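Local coordinates for austinoid biosynthesis clusters protein H (Emericella nidulans FGSC A4, PDB 5X9K) that takes part in the biosynthesis of the fungal meroterpenoids austinol and dehydroaustinol, as a homodimeric member of the trt14 isomerase family, at residues L43-E46 / S47-F51. Residues are numbered along the deposited sequence; the frame is centred on the assembly and turned at random.
Sequences LDVE and SVLSF
The carboxylate of Asp44, two residues ahead of the short helix 46-49, grips Ser47 in its first turn twice. Ser47 N gives a fairly straight hydrogen bond to Asp44 OD1 (2.9 Å, 160°), tilted out of the carboxylate plane. Ser47 OG donates to the syn lone pair of Asp44 OD2 at 2.6 Å. The serine hydroxyl sits beside its own backbone N (chi1 -77°), and both donors can therefore meet one carboxylate. The pair of bonds limits rotation of that group. Between Asp44 and the helix, Val45 holds the N-cap position and forms the middle of a classic gamma turn, closed by Glu46 N bonding to Asp44 O at 2.7 Å. Val48 is buried against Phe36 of helix 26-38 and Phe80 of helix 73-86. Through Val48 the short helix packs on both longer helices of an alpha+beta fold consistent with the NTF2-like superfamily. Leu49 lies side by side with Val45, its CD1 4.1 Å from Val45 CG1. The same methyl carbon is 3.7 Å from Glu46 OE1. The bent Glu46 chain ends in a salt bridge from OE2 to Lys77. Ser50 N gives a bent i to i+4 backbone hydrogen bond to Glu46 O at 2.8 Å. Ser50 OG turns back to Ser47 O at 2.9 Å, approaching from above the carbonyl plane.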
loop_
_atom_site.group_PDB
_atom_site.type_symbol
_atom_site.label_atom_id
_atom_site.label_comp_id
_atom_site.label_asym_id
_atom_site.label_seq_id
_atom_site.Cartn_x
_atom_site.Cartn_y
_atom_site.Cartn_z
ATOM N N LEU A 43 10.251 16.862 -11.816
ATOM C CA LEU A 43 11.437 16.979 -10.973
ATOM C C LEU A 43 11.746 18.436 -10.653
ATOM O O LEU A 43 12.905 18.857 -10.650
ATOM C CB LEU A 43 12.638 16.287 -11.621
ATOM C CG LEU A 43 12.483 14.769 -11.600
ATOM C CD1 LEU A 43 13.549 14.076 -12.443
ATOM C CD2 LEU A 43 12.533 14.290 -10.161
ATOM N N ASP A 44 10.694 19.211 -10.365
ATOM C CA ASP A 44 10.816 20.651 -10.170
ATOM C C ASP A 44 10.399 21.088 -8.770
ATOM O O ASP A 44 10.293 22.298 -8.516
ATOM C CB ASP A 44 10.015 21.413 -11.239
ATOM C CG ASP A 44 8.494 21.304 -11.052
ATOM O OD1 ASP A 44 8.027 20.718 -10.046
ATOM O OD2 ASP A 44 7.754 21.809 -11.931
ATOM N N VAL A 45 10.134 20.129 -7.873
ATOM C CA VAL A 45 9.750 20.351 -6.476
ATOM C C VAL A 45 8.334 20.913 -6.355
ATOM O O VAL A 45 7.478 20.335 -5.677
ATOM C CB VAL A 45 10.739 21.279 -5.750
ATOM C CG1 VAL A 45 10.362 21.384 -4.288
ATOM C CG2 VAL A 45 12.174 20.784 -5.909
ATOM N N GLU A 46 8.084 22.051 -6.999
ATOM C CA GLU A 46 6.895 22.831 -6.676
ATOM C C GLU A 46 5.631 22.336 -7.364
ATOM O O GLU A 46 4.530 22.572 -6.859
ATOM C CB GLU A 46 7.135 24.290 -7.046
ATOM C CG GLU A 46 8.335 24.925 -6.378
ATOM C CD GLU A 46 8.129 25.139 -4.893
ATOM O OE1 GLU A 46 6.980 24.993 -4.416
ATOM O OE2 GLU A 46 9.124 25.442 -4.202
ATOM N N SER A 47 5.744 21.689 -8.521
ATOM C CA SER A 47 4.536 21.287 -9.229
ATOM C C SER A 47 3.743 20.256 -8.437
ATOM O O SER A 47 2.506 20.281 -8.444
ATOM C CB SER A 47 4.889 20.757 -10.614
ATOM O OG SER A 47 5.169 21.834 -11.487
ATOM N N VAL A 48 4.438 19.347 -7.748
ATOM C CA VAL A 48 3.771 18.407 -6.850
ATOM C C VAL A 48 3.157 19.147 -5.671
ATOM O O VAL A 48 1.980 18.958 -5.338
ATOM C CB VAL A 48 4.751 17.322 -6.366
ATOM C CG1 VAL A 48 4.066 16.415 -5.400
ATOM C CG2 VAL A 48 5.287 16.514 -7.537
ATOM N N LEU A 49 3.944 20.012 -5.029
ATOM C CA LEU A 49 3.445 20.738 -3.868
ATOM C C LEU A 49 2.251 21.607 -4.223
ATOM O O LEU A 49 1.394 21.847 -3.370
ATOM C CB LEU A 49 4.550 21.606 -3.268
ATOM C CG LEU A 49 5.726 20.910 -2.589
ATOM C CD1 LEU A 49 6.811 21.951 -2.335
ATOM C CD2 LEU A 49 5.282 20.253 -1.294
ATOM N N SER A 50 2.183 22.104 -5.459
ATOM C CA SER A 50 1.091 22.996 -5.826
ATOM C C SER A 50 -0.242 22.269 -5.958
ATOM O O SER A 50 -1.287 22.925 -6.030
ATOM C CB SER A 50 1.418 23.726 -7.132
ATOM O OG SER A 50 1.255 22.867 -8.242
ATOM N N PHE A 51 -0.235 20.941 -5.987
ATOM C CA PHE A 51 -1.459 20.158 -6.020
ATOM C C PHE A 51 -1.890 19.672 -4.639
ATOM O O PHE A 51 -2.871 18.930 -4.537
ATOM C CB PHE A 51 -1.290 18.968 -6.969
ATOM C CG PHE A 51 -1.778 19.232 -8.370
ATOM C CD1 PHE A 51 -0.955 19.851 -9.304
ATOM C CD2 PHE A 51 -3.052 18.843 -8.756
ATOM C CE1 PHE A 51 -1.401 20.090 -10.603
ATOM C CE2 PHE A 51 -3.505 19.079 -10.054
ATOM C CZ PHE A 51 -2.676 19.705 -10.975
#